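Local coordinates for protein putative transcriptional regulator (Clostridium difficile, PDB 3QI7) that is of unproven function but, with its periplasmic-binding-protein-like fold, may bind a small ligand such as a sugar, at residues V18-S23 with E66-N71; K60-P65 with V80-D85; A148-E153 with S363-Q368; K218-Y223 with L247-A252. All blocks are in the same frame, centred on the assembly; numbering follows the deposited sequence.

Interaction 1: residues V18-S23 with E66-N71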
loop_
_atom_site.group_PDB
_atom_site.type_symbol
_atom_site.label_atom_id
_atom_site.label_comp_id
_atom_site.label_asym_id
_atom_site.label_seq_id
_atom_site.Cartn_x
_atom_site.Cartn_y
_atom_site.Cartn_z
ATOM N N VAL A 18 -0.089 2.791 -15.535
ATOM C CA VAL A 18 -1.061 1.734 -15.760
ATOM C C VAL A 18 -1.703 1.310 -14.442
ATOM O O VAL A 18 -1.003 0.936 -13.478
ATOM C CB VAL A 18 -0.370 0.510 -16.404
ATOM C CG1 VAL A 18 -1.403 -0.630 -16.690
ATOM C CG2 VAL A 18 0.374 0.942 -17.637
ATOM N N THR A 19 -3.028 1.386 -14.380
ATOM C CA THR A 19 -3.758 0.914 -13.223
ATOM C C THR A 19 -4.932 0.045 -13.660
ATOM O O THR A 19 -5.309 0.046 -14.830
ATOM C CB THR A 19 -4.340 2.069 -12.387
ATOM O OG1 THR A 19 -5.495 2.590 -13.031
ATOM C CG2 THR A 19 -3.317 3.212 -12.186
ATOM N N GLN A 20 -5.514 -0.668 -12.700
ATOM C CA GLN A 20 -6.838 -1.259 -12.882
ATOM C C GLN A 20 -7.909 -0.151 -12.932
ATOM O O GLN A 20 -7.642 1.009 -12.549
ATOM C CB GLN A 20 -7.132 -2.289 -11.785
ATOM C CG GLN A 20 -6.205 -3.542 -11.836
ATOM C CD GLN A 20 -6.448 -4.533 -10.684
ATOM O OE1 GLN A 20 -5.500 -5.054 -10.074
ATOM N NE2 GLN A 20 -7.721 -4.782 -10.377
ATOM N N PRO A 21 -9.108 -0.489 -13.439
ATOM C CA PRO A 21 -10.141 0.532 -13.559
ATOM C C PRO A 21 -10.704 0.968 -12.220
ATOM O O PRO A 21 -10.520 0.281 -11.189
ATOM C CB PRO A 21 -11.237 -0.125 -14.425
ATOM C CG PRO A 21 -10.847 -1.509 -14.644
ATOM C CD PRO A 21 -9.457 -1.739 -14.141
ATOM N N LEU A 22 -11.364 2.123 -12.255
ATOM C CA LEU A 22 -11.916 2.758 -11.064
ATOM C C LEU A 22 -12.770 1.763 -10.284
ATOM O O LEU A 22 -12.692 1.702 -9.067
ATOM C CB LEU A 22 -12.740 3.973 -11.470
ATOM C CG LEU A 22 -13.458 4.812 -10.407
ATOM C CD1 LEU A 22 -12.477 5.459 -9.434
ATOM C CD2 LEU A 22 -14.319 5.871 -11.131
ATOM N N SER A 23 -13.548 0.956 -11.003
ATOM C CA SER A 23 -14.450 -0.037 -10.392
ATOM C C SER A 23 -13.738 -1.103 -9.551
ATOM O O SER A 23 -14.373 -1.738 -8.714
ATOM C CB SER A 23 -15.286 -0.733 -11.475
ATOM O OG SER A 23 -14.460 -1.456 -12.405
ATOM N N GLU A 66 -11.130 -4.770 -17.305
ATOM C CA GLU A 66 -11.632 -5.431 -16.105
ATOM C C GLU A 66 -11.186 -6.890 -16.107
ATOM O O GLU A 66 -11.104 -7.507 -17.171
ATOM C CB GLU A 66 -13.156 -5.354 -16.033
ATOM C CG GLU A 66 -13.665 -3.950 -15.742
ATOM C CD GLU A 66 -15.151 -3.919 -15.455
ATOM O OE1 GLU A 66 -15.876 -4.812 -15.918
ATOM O OE2 GLU A 66 -15.595 -2.986 -14.765
ATOM N N ASN A 67 -10.850 -7.411 -14.930
ATOM C CA ASN A 67 -10.556 -8.833 -14.772
ATOM C C ASN A 67 -9.420 -9.201 -15.710
ATOM O O ASN A 67 -9.521 -10.161 -16.460
ATOM C CB ASN A 67 -11.799 -9.680 -15.106
ATOM C CG ASN A 67 -12.983 -9.351 -14.227
ATOM O OD1 ASN A 67 -12.926 -9.492 -13.007
ATOM N ND2 ASN A 67 -14.064 -8.910 -14.840
ATOM N N PHE A 68 -8.361 -8.395 -15.680
ATOM C CA PHE A 68 -7.336 -8.417 -16.739
ATOM C C PHE A 68 -6.576 -9.744 -16.877
ATOM O O PHE A 68 -6.141 -10.071 -17.970
ATOM C CB PHE A 68 -6.359 -7.222 -16.626
ATOM C CG PHE A 68 -5.198 -7.420 -15.648
ATOM C CD1 PHE A 68 -4.070 -8.160 -16.022
ATOM C CD2 PHE A 68 -5.224 -6.836 -14.390
ATOM C CE1 PHE A 68 -3.002 -8.328 -15.142
ATOM C CE2 PHE A 68 -4.168 -6.989 -13.500
ATOM C CZ PHE A 68 -3.040 -7.742 -13.880
ATOM N N THR A 69 -6.417 -10.481 -15.778
ATOM C CA THR A 69 -5.780 -11.818 -15.820
ATOM C C THR A 69 -6.600 -12.798 -16.699
ATOM O O THR A 69 -6.036 -13.698 -17.334
ATOM C CB THR A 69 -5.489 -12.376 -14.391
ATOM O OG1 THR A 69 -6.699 -12.614 -13.675
ATOM C CG2 THR A 69 -4.676 -11.385 -13.575
ATOM N N SER A 70 -7.917 -12.575 -16.791
ATOM C CA SER A 70 -8.769 -13.325 -17.728
ATOM C C SER A 70 -8.806 -12.727 -19.129
ATOM O O SER A 70 -9.451 -13.266 -20.001
ATOM C CB SER A 70 -10.189 -13.434 -17.183
ATOM O OG SER A 70 -10.179 -14.259 -16.037
ATOM N N ASN A 71 -8.115 -11.611 -19.330
ATOM C CA ASN A 71 -8.035 -10.943 -20.618
ATOM C C ASN A 71 -6.611 -10.492 -20.846
ATOM O O ASN A 71 -6.362 -9.356 -21.264
ATOM C CB ASN A 71 -8.968 -9.735 -20.626
ATOM C CG ASN A 71 -10.408 -10.123 -20.372
ATOM O OD1 ASN A 71 -11.079 -10.642 -21.264
ATOM N ND2 ASN A 71 -10.880 -9.915 -19.135
#
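Q20 OE1, which approaches the ring of F68 near its plane, is gripped by two donors from one neighbouring loop, T95 OG1 and Q97 NE2. Its distance to F68 CE2 is 4.2 Å, and the amide and ring planes stand 67° apart, so the ring edge meets a polar atom whose hydrogen-bonding needs are met by others. The other end of the same amide is held as well, NE2 binding E24 OE1; with both ends engaged, the flip of the group is fixed, a task for which glutamine, donor and acceptor in one head, is well suited. At the solvent side S23 OG donates to E66 OE2 over 3.0 Å, reaching the anti side of that oxygen, 25° out of the carboxylate plane. The serine hydroxyl sits between its own backbone N and carbonyl carbon (chi1 62°), while the glutamate chain runs out straight to meet it. Between these two polar points P21 CG lies 3.9 Å from E66 CG, an apolar contact between the proline ring and the methylene chain of the glutamate, whose carboxylate reaches on to S23. Within the second loop N71 ND2 makes weak bonds to E66 O and N67 O, folding its side chain back over the start of the loop. E24 OE2 accepts from N67 N, adding a second link between the two loops. Both follow parallel neighbours: 18-23 leaves strand 13-19, while 66-71 leads from strand 57-63 into helix 72-80, where F68 touches A75.

Interaction 2: residues K60-P65 with V80-D85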
loop_
_atom_site.group_PDB
_atom_site.type_symbol
_atom_site.label_atom_id
_atom_site.label_comp_id
_atom_site.label_asym_id
_atom_site.label_seq_id
_atom_site.Cartn_x
_atom_site.Cartn_y
_atom_site.Cartn_z
ATOM N N LYS A 60 0.113 9.988 -18.681
ATOM C CA LYS A 60 -0.815 9.254 -19.517
ATOM C C LYS A 60 -1.366 8.072 -18.741
ATOM O O LYS A 60 -0.672 7.045 -18.562
ATOM C CB LYS A 60 -0.135 8.753 -20.805
ATOM C CG LYS A 60 -1.079 8.035 -21.790
ATOM C CD LYS A 60 -0.405 7.863 -23.151
ATOM C CE LYS A 60 -1.413 7.604 -24.290
ATOM N NZ LYS A 60 -1.658 6.158 -24.398
ATOM N N HIS A 61 -2.611 8.206 -18.304
ATOM C CA HIS A 61 -3.258 7.149 -17.545
ATOM C C HIS A 61 -3.819 6.033 -18.444
ATOM O O HIS A 61 -4.781 6.225 -19.185
ATOM C CB HIS A 61 -4.363 7.734 -16.662
ATOM C CG HIS A 61 -4.883 6.785 -15.629
ATOM N ND1 HIS A 61 -5.914 7.113 -14.775
ATOM C CD2 HIS A 61 -4.524 5.519 -15.310
ATOM C CE1 HIS A 61 -6.158 6.098 -13.966
ATOM N NE2 HIS A 61 -5.339 5.111 -14.280
ATOM N N VAL A 62 -3.230 4.852 -18.331
ATOM C CA VAL A 62 -3.628 3.681 -19.101
ATOM C C VAL A 62 -4.433 2.748 -18.202
ATOM O O VAL A 62 -3.959 2.362 -17.112
ATOM C CB VAL A 62 -2.386 2.923 -19.600
ATOM C CG1 VAL A 62 -2.786 1.653 -20.395
ATOM C CG2 VAL A 62 -1.482 3.830 -20.435
ATOM N N VAL A 63 -5.643 2.394 -18.635
ATOM C CA VAL A 63 -6.563 1.614 -17.811
ATOM C C VAL A 63 -6.646 0.191 -18.331
ATOM O O VAL A 63 -6.982 -0.051 -19.482
ATOM C CB VAL A 63 -7.941 2.249 -17.775
ATOM C CG1 VAL A 63 -8.861 1.516 -16.782
ATOM C CG2 VAL A 63 -7.793 3.745 -17.445
ATOM N N LEU A 64 -6.308 -0.764 -17.475
ATOM C CA LEU A 64 -6.385 -2.169 -17.853
ATOM C C LEU A 64 -7.846 -2.602 -18.029
ATOM O O LEU A 64 -8.740 -2.072 -17.361
ATOM C CB LEU A 64 -5.731 -3.048 -16.779
ATOM C CG LEU A 64 -4.226 -2.924 -16.558
ATOM C CD1 LEU A 64 -3.886 -3.376 -15.124
ATOM C CD2 LEU A 64 -3.405 -3.712 -17.593
ATOM N N PRO A 65 -8.077 -3.632 -18.860
ATOM C CA PRO A 65 -9.408 -4.214 -18.940
ATOM C C PRO A 65 -9.834 -4.744 -17.578
ATOM O O PRO A 65 -8.987 -5.103 -16.778
ATOM C CB PRO A 65 -9.259 -5.353 -19.976
ATOM C CG PRO A 65 -7.843 -5.553 -20.190
ATOM C CD PRO A 65 -7.082 -4.355 -19.676
ATOM N N VAL A 80 2.064 -2.441 -24.460
ATOM C CA VAL A 80 3.162 -2.499 -25.424
ATOM C C VAL A 80 3.050 -1.392 -26.489
ATOM O O VAL A 80 4.067 -0.882 -26.976
ATOM C CB VAL A 80 3.260 -3.894 -26.089
ATOM C CG1 VAL A 80 4.254 -3.873 -27.244
ATOM C CG2 VAL A 80 3.638 -4.944 -25.050
ATOM N N LYS A 81 1.815 -1.018 -26.823
ATOM C CA LYS A 81 1.556 0.114 -27.717
ATOM C C LYS A 81 2.144 1.446 -27.244
ATOM O O LYS A 81 2.386 2.333 -28.064
ATOM C CB LYS A 81 0.052 0.307 -27.929
ATOM C CG LYS A 81 -0.683 -0.825 -28.704
ATOM C CD LYS A 81 -0.096 -1.140 -30.075
ATOM C CE LYS A 81 -1.102 -1.890 -30.943
ATOM N NZ LYS A 81 -1.865 -0.973 -31.846
ATOM N N LEU A 82 2.382 1.591 -25.939
ATOM C CA LEU A 82 2.955 2.835 -25.385
ATOM C C LEU A 82 4.326 3.119 -25.991
ATOM O O LEU A 82 4.767 4.267 -26.069
ATOM C CB LEU A 82 3.050 2.769 -23.853
ATOM C CG LEU A 82 1.739 2.577 -23.058
ATOM C CD1 LEU A 82 2.005 2.227 -21.607
ATOM C CD2 LEU A 82 0.877 3.818 -23.159
ATOM N N ALA A 83 4.985 2.054 -26.425
ATOM C CA ALA A 83 6.269 2.139 -27.092
ATOM C C ALA A 83 6.215 2.942 -28.404
ATOM O O ALA A 83 7.245 3.438 -28.861
ATOM C CB ALA A 83 6.779 0.746 -27.365
ATOM N N ASP A 84 5.035 3.067 -29.010
ATOM C CA ASP A 84 4.926 3.776 -30.298
ATOM C C ASP A 84 4.904 5.292 -30.079
ATOM O O ASP A 84 5.192 6.060 -30.998
ATOM C CB ASP A 84 3.684 3.334 -31.096
ATOM C CG ASP A 84 3.668 1.838 -31.403
ATOM O OD1 ASP A 84 4.676 1.145 -31.153
ATOM O OD2 ASP A 84 2.633 1.346 -31.895
ATOM N N ASP A 85 4.567 5.711 -28.862
ATOM C CA ASP A 85 4.461 7.122 -28.532
ATOM C C ASP A 85 5.861 7.606 -28.163
ATOM O O ASP A 85 6.402 7.247 -27.108
ATOM C CB ASP A 85 3.456 7.304 -27.387
ATOM C CG ASP A 85 3.145 8.761 -27.071
ATOM O OD1 ASP A 85 4.024 9.648 -27.238
ATOM O OD2 ASP A 85 2.001 9.014 -26.612
#
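V62 and L82 make the tight half of this contact, and K60 with D85 the loose half. V62 CG2 lies 3.6 Å from L82 CD2 and only a little farther from CD1, so one methyl of the strand rests against both branches of the leucine. The two side chains lie alongside one another, pointing opposite ways, each reaching toward the other's backbone. The valine turns CG1 anti to its amide nitrogen (chi1 179°), which leaves CG2 as the branch that faces the leucine. Both residues are buried, and their types fit: a branched valine suits a strand, and the longer leucine, together with the valine methyl, fills the 9.1 Å between V62 CA and L82 CA. Toward the partly exposed margin the packing thins. K60 runs nearly straight as far as CE and then bends at its last torsion (chi4 -88°), which brings the ammonium end itself, NZ, to 3.7 Å from L82 CD2, a loose contact in which the charge gains nothing from the leucine. D85 is close but unbonded to it: K60 CE is 4.4 Å from D85 OD2, and K60 NZ stands 5.1 Å from the same oxygen, so any attraction is probably long-range. That oxygen instead forms a salt bridge with K14 of strand 13-19, and D85 OD1 accepts from E87 N. L82 also touches A16 of strand 13-19, which lies between strands 57-63 and 88-94. A connection through helix 72-80 that passes over this middle strand is the classic beta-alpha-beta crossover, here in the parallel part of the sheet, as in Rossmann-like folds.

Interaction 3: residues A148-E153 with S363-Q368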
loop_
_atom_site.group_PDB
_atom_site.type_symbol
_atom_site.label_atom_id
_atom_site.label_comp_id
_atom_site.label_asym_id
_atom_site.label_seq_id
_atom_site.Cartn_x
_atom_site.Cartn_y
_atom_site.Cartn_z
ATOM N N ALA A 148 4.287 -6.109 14.984
ATOM C CA ALA A 148 4.536 -6.663 16.337
ATOM C C ALA A 148 5.223 -5.620 17.225
ATOM O O ALA A 148 4.812 -5.385 18.378
ATOM C CB ALA A 148 5.398 -7.947 16.223
ATOM N N GLU A 149 6.255 -4.973 16.700
ATOM C CA GLU A 149 6.994 -3.953 17.475
ATOM C C GLU A 149 6.103 -2.761 17.828
ATOM O O GLU A 149 6.050 -2.345 18.996
ATOM C CB GLU A 149 8.241 -3.500 16.727
ATOM C CG GLU A 149 9.258 -4.621 16.559
ATOM C CD GLU A 149 10.451 -4.192 15.730
ATOM O OE1 GLU A 149 10.469 -3.031 15.315
ATOM O OE2 GLU A 149 11.364 -5.026 15.493
ATOM N N ARG A 150 5.352 -2.262 16.847
ATOM C CA ARG A 150 4.512 -1.077 17.069
ATOM C C ARG A 150 3.391 -1.373 18.049
ATOM O O ARG A 150 3.023 -0.496 18.854
ATOM C CB ARG A 150 3.986 -0.488 15.734
ATOM C CG ARG A 150 5.078 0.253 14.956
ATOM C CD ARG A 150 4.653 0.815 13.559
ATOM N NE ARG A 150 5.840 1.333 12.870
ATOM C CZ ARG A 150 5.879 1.843 11.646
ATOM N NH1 ARG A 150 4.774 2.000 10.915
ATOM N NH2 ARG A 150 7.045 2.218 11.155
ATOM N N SER A 151 2.853 -2.600 18.002
ATOM C CA SER A 151 1.944 -3.107 19.029
ATOM C C SER A 151 2.550 -3.059 20.460
ATOM O O SER A 151 1.913 -2.541 21.414
ATOM C CB SER A 151 1.521 -4.568 18.688
ATOM O OG SER A 151 0.763 -4.602 17.488
ATOM N N LYS A 152 3.774 -3.589 20.593
ATOM C CA LYS A 152 4.526 -3.576 21.861
ATOM C C LYS A 152 4.676 -2.125 22.365
ATOM O O LYS A 152 4.402 -1.846 23.528
ATOM C CB LYS A 152 5.926 -4.238 21.698
ATOM C CG LYS A 152 6.729 -4.422 23.015
ATOM C CD LYS A 152 6.323 -5.666 23.778
ATOM C CE LYS A 152 6.982 -5.774 25.129
ATOM N NZ LYS A 152 6.922 -7.187 25.581
ATOM N N GLU A 153 5.039 -1.220 21.471
ATOM C CA GLU A 153 5.329 0.188 21.825
ATOM C C GLU A 153 4.084 0.903 22.324
ATOM O O GLU A 153 4.162 1.812 23.156
ATOM C CB GLU A 153 5.941 0.932 20.666
ATOM C CG GLU A 153 7.297 0.333 20.297
ATOM C CD GLU A 153 7.827 0.743 18.928
ATOM O OE1 GLU A 153 7.348 1.728 18.365
ATOM O OE2 GLU A 153 8.746 0.072 18.395
ATOM N N SER A 363 11.707 -2.662 -0.748
ATOM C CA SER A 363 10.435 -2.719 -0.053
ATOM C C SER A 363 10.416 -1.563 0.910
ATOM O O SER A 363 11.475 -1.101 1.332
ATOM C CB SER A 363 10.206 -4.058 0.630
ATOM O OG SER A 363 11.126 -4.268 1.662
ATOM N N VAL A 364 9.221 -1.105 1.268
ATOM C CA VAL A 364 9.087 0.091 2.093
ATOM C C VAL A 364 8.083 -0.125 3.209
ATOM O O VAL A 364 7.103 -0.830 3.021
ATOM C CB VAL A 364 8.697 1.354 1.226
ATOM C CG1 VAL A 364 7.526 1.085 0.335
ATOM C CG2 VAL A 364 8.412 2.592 2.084
ATOM N N ILE A 365 8.358 0.467 4.367
ATOM C CA ILE A 365 7.409 0.557 5.470
ATOM C C ILE A 365 7.379 2.028 5.797
ATOM O O ILE A 365 8.430 2.630 5.928
ATOM C CB ILE A 365 7.873 -0.211 6.765
ATOM C CG1 ILE A 365 8.024 -1.723 6.506
ATOM C CG2 ILE A 365 6.890 0.059 7.954
ATOM C CD1 ILE A 365 6.749 -2.452 6.127
ATOM N N LEU A 366 6.201 2.612 5.912
ATOM C CA LEU A 366 6.108 4.042 6.276
ATOM C C LEU A 366 6.170 4.221 7.787
ATOM O O LEU A 366 5.872 3.290 8.529
ATOM C CB LEU A 366 4.790 4.637 5.753
ATOM C CG LEU A 366 4.685 4.592 4.239
ATOM C CD1 LEU A 366 3.306 5.140 3.786
ATOM C CD2 LEU A 366 5.838 5.394 3.613
ATOM N N SER A 367 6.549 5.417 8.222
ATOM C CA SER A 367 6.534 5.774 9.626
ATOM C C SER A 367 5.145 5.663 10.180
ATOM O O SER A 367 4.158 5.825 9.485
ATOM C CB SER A 367 7.049 7.186 9.880
ATOM O OG SER A 367 8.458 7.205 9.820
ATOM N N GLN A 368 5.100 5.357 11.461
ATOM C CA GLN A 368 3.871 5.149 12.173
ATOM C C GLN A 368 3.110 6.456 12.333
ATOM O O GLN A 368 3.676 7.489 12.642
ATOM C CB GLN A 368 4.179 4.596 13.567
ATOM C CG GLN A 368 2.942 4.292 14.365
ATOM C CD GLN A 368 3.251 3.816 15.770
ATOM O OE1 GLN A 368 4.113 4.366 16.435
ATOM N NE2 GLN A 368 2.481 2.865 16.250
HETATM O O HOH W 1 9.156 2.836 8.900
HETATM O O HOH W 2 4.881 3.255 18.752
#
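R150 and Q368 lie alongside each other, their extended chains running in opposite directions with guanidinium and amide planes 34° apart. Q368 CG lies anti to its backbone N (chi1 -178°), which sends the chain back along the arginine. The amide therefore comes to the arginine's root, Q368 NE2 to R150 CB 3.7 Å, while its own root is near the guanidinium, Q368 CB to R150 NE 3.7 Å. Beyond this side-by-side packing the guanidinium turns its edge, end-on, to one carbonyl oxygen: NH1 donates to L366 O at 2.9 Å and NH2 to the same oxygen at 3.1 Å. That oxygen sits within 3° of the guanidinium plane for both bonds. Q368 N rests over one guanidinium face without bonding, both groups being donors. A water, weakly bound by NH2, donates to I365 O, and a second water joins E153 OE1 to Q368 OE1. Arginine suits the place, since its long chain spans from helix to strand and its two terminal nitrogens can share one acceptor. R150 also touches Y302. The contact links helix 140-153, which packs on helix 171-186, to strand 361-370, placed between parallel strand 134-137 and antiparallel strand 349-353.

Interaction 4: residues K218-Y223 with L247-A252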
loop_
_atom_site.group_PDB
_atom_site.type_symbol
_atom_site.label_atom_id
_atom_site.label_comp_id
_atom_site.label_asym_id
_atom_site.label_seq_id
_atom_site.Cartn_x
_atom_site.Cartn_y
_atom_site.Cartn_z
ATOM N N LYS A 218 -13.823 -12.359 24.838
ATOM C CA LYS A 218 -13.104 -13.373 25.610
ATOM C C LYS A 218 -11.662 -13.004 25.871
ATOM O O LYS A 218 -11.139 -13.219 26.984
ATOM C CB LYS A 218 -13.211 -14.759 24.935
ATOM C CG LYS A 218 -14.625 -15.326 25.037
ATOM C CD LYS A 218 -14.690 -16.838 24.836
ATOM C CE LYS A 218 -14.570 -17.245 23.373
ATOM N NZ LYS A 218 -15.067 -18.642 23.199
ATOM N N GLN A 219 -11.015 -12.449 24.845
ATOM C CA GLN A 219 -9.609 -12.110 24.925
ATOM C C GLN A 219 -9.381 -10.938 25.884
ATOM O O GLN A 219 -8.395 -10.932 26.631
ATOM C CB GLN A 219 -9.019 -11.826 23.532
ATOM C CG GLN A 219 -9.176 -12.981 22.499
ATOM C CD GLN A 219 -8.466 -14.266 22.864
ATOM O OE1 GLN A 219 -7.657 -14.302 23.789
ATOM N NE2 GLN A 219 -8.753 -15.339 22.109
ATOM N N VAL A 220 -10.305 -9.973 25.891
ATOM C CA VAL A 220 -10.272 -8.851 26.844
ATOM C C VAL A 220 -10.502 -9.309 28.300
ATOM O O VAL A 220 -9.863 -8.814 29.227
ATOM C CB VAL A 220 -11.297 -7.731 26.432
ATOM C CG1 VAL A 220 -11.413 -6.640 27.519
ATOM C CG2 VAL A 220 -10.893 -7.115 25.092
ATOM N N LYS A 221 -11.387 -10.275 28.511
ATOM C CA LYS A 221 -11.573 -10.833 29.857
ATOM C C LYS A 221 -10.323 -11.546 30.364
ATOM O O LYS A 221 -9.980 -11.462 31.552
ATOM C CB LYS A 221 -12.760 -11.796 29.886
ATOM C CG LYS A 221 -14.082 -11.075 29.834
ATOM C CD LYS A 221 -15.261 -12.043 29.889
ATOM C CE LYS A 221 -16.513 -11.433 29.244
ATOM N NZ LYS A 221 -17.707 -11.697 30.063
ATOM N N LYS A 222 -9.627 -12.208 29.457
ATOM C CA LYS A 222 -8.404 -12.936 29.806
ATOM C C LYS A 222 -7.245 -12.011 30.139
ATOM O O LYS A 222 -6.595 -12.163 31.177
ATOM C CB LYS A 222 -7.979 -13.850 28.666
ATOM C CG LYS A 222 -8.801 -15.079 28.549
ATOM C CD LYS A 222 -8.513 -15.792 27.252
ATOM C CE LYS A 222 -7.006 -15.981 27.042
ATOM N NZ LYS A 222 -6.658 -16.387 25.640
ATOM N N TYR A 223 -6.989 -11.040 29.267
ATOM C CA TYR A 223 -5.830 -10.153 29.389
ATOM C C TYR A 223 -6.086 -8.741 29.892
ATOM O O TYR A 223 -5.143 -8.036 30.241
ATOM C CB TYR A 223 -5.157 -10.044 28.040
ATOM C CG TYR A 223 -4.638 -11.369 27.547
ATOM C CD1 TYR A 223 -3.411 -11.876 27.989
ATOM C CD2 TYR A 223 -5.345 -12.101 26.608
ATOM C CE1 TYR A 223 -2.911 -13.083 27.499
ATOM C CE2 TYR A 223 -4.872 -13.298 26.140
ATOM C CZ TYR A 223 -3.663 -13.795 26.585
ATOM O OH TYR A 223 -3.230 -14.999 26.085
ATOM N N LEU A 247 -14.655 -1.554 23.931
ATOM C CA LEU A 247 -13.800 -2.244 24.931
ATOM C C LEU A 247 -12.442 -1.554 25.171
ATOM O O LEU A 247 -11.734 -1.869 26.145
ATOM C CB LEU A 247 -13.579 -3.711 24.517
ATOM C CG LEU A 247 -14.772 -4.679 24.549
ATOM C CD1 LEU A 247 -14.327 -6.105 24.152
ATOM C CD2 LEU A 247 -15.448 -4.710 25.919
ATOM N N LYS A 248 -12.068 -0.665 24.255
ATOM C CA LYS A 248 -10.990 0.301 24.417
ATOM C C LYS A 248 -9.637 -0.364 24.415
ATOM O O LYS A 248 -8.731 0.009 25.152
ATOM C CB LYS A 248 -11.188 1.177 25.646
ATOM C CG LYS A 248 -12.550 1.865 25.694
ATOM C CD LYS A 248 -12.388 3.365 25.740
ATOM C CE LYS A 248 -13.672 4.058 26.186
ATOM N NZ LYS A 248 -14.595 4.219 25.039
ATOM N N TYR A 249 -9.511 -1.342 23.528
ATOM C CA TYR A 249 -8.266 -2.047 23.350
ATOM C C TYR A 249 -7.426 -1.334 22.302
ATOM O O TYR A 249 -7.735 -0.195 21.942
ATOM C CB TYR A 249 -8.519 -3.545 23.034
ATOM C CG TYR A 249 -9.477 -3.878 21.909
ATOM C CD1 TYR A 249 -9.106 -3.753 20.581
ATOM C CD2 TYR A 249 -10.743 -4.382 22.186
ATOM C CE1 TYR A 249 -9.977 -4.130 19.532
ATOM C CE2 TYR A 249 -11.628 -4.732 21.157
ATOM C CZ TYR A 249 -11.255 -4.604 19.848
ATOM O OH TYR A 249 -12.149 -4.971 18.872
ATOM N N ILE A 250 -6.351 -1.968 21.857
ATOM C CA ILE A 250 -5.456 -1.375 20.872
ATOM C C ILE A 250 -5.650 -1.997 19.483
ATOM O O ILE A 250 -5.810 -3.217 19.352
ATOM C CB ILE A 250 -3.964 -1.548 21.283
ATOM C CG1 ILE A 250 -3.677 -0.880 22.627
ATOM C CG2 ILE A 250 -3.038 -0.995 20.248
ATOM C CD1 ILE A 250 -2.549 -1.593 23.426
ATOM N N VAL A 251 -5.657 -1.151 18.461
ATOM C CA VAL A 251 -5.600 -1.595 17.062
ATOM C C VAL A 251 -4.467 -0.833 16.375
ATOM O O VAL A 251 -4.649 0.239 15.768
ATOM C CB VAL A 251 -6.947 -1.421 16.326
ATOM C CG1 VAL A 251 -6.879 -2.069 14.943
ATOM C CG2 VAL A 251 -8.092 -1.996 17.198
ATOM N N ALA A 252 -3.277 -1.420 16.452
ATOM C CA ALA A 252 -2.068 -0.734 15.967
ATOM C C ALA A 252 -2.181 -0.466 14.457
ATOM O O ALA A 252 -1.772 0.600 13.980
ATOM C CB ALA A 252 -0.835 -1.563 16.285
#
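V220 directs its side chain from helix 203-223 at the end of helix 234-247 and the residues that follow it. Starting at the branch point, V220 CB is already 4.1 Å from L247 CD1. One bond farther out, CG2 does most of the touching: it lies 3.7 Å from L247 CD1 and 4.0 Å from Y249 CD2, so this single methyl is shared by an aliphatic and an aromatic partner. The rotation of the valine explains the choice, for with chi1 at 172° its CG1 is opposite the amide nitrogen and CG2 becomes the branch offered to L247 and Y249. L247 answers with one tip alone, CD1, the two side chains meeting at a slant. Y249 comes across V220 at about a right angle, and the methyl reaches the ring obliquely. The tyrosine is poised by its polar end, since Y249 OH is hydrogen-bonded to I240 O in the helix just before; an aromatic residue here gives the valine an apolar flank while its hydroxyl stays satisfied inside the protein. Between the two partners K248 takes a positive phi of 70°, ending the helix and turning the chain, so that residues two apart converge on one valine. Its ammonium group is held by L245 O and F293 O. L247 and Y249 both also touch I216, one helical turn before V220. Helix 203-223 rests through Q219 and Y223 on strand 191-196, whereas the chain beyond Y249 runs beside strand 228-231, to which I250 is bonded through its backbone.

From the N terminus, strand 13-19 ends in the first segment of interaction 1, which closes against the loop 66-71. Interaction 2 opens at 60-65, before that closure, and ends at 80-85, so the two cross along the chain; they also touch, T19 O lying 2.9 Å from L64 N, and together they tie neighbouring strands 13-19 and 57-63 to the connections around helix 72-80. Interaction 3 then spans the longest loop, from helix 140-153 to strand 361-370 of that same sheet, about 31 Å between centres from interaction 1. Interaction 4 falls wholly within this span, joining two helices around the three-strand sheet, and meets interaction 3 where S151 packs on A252.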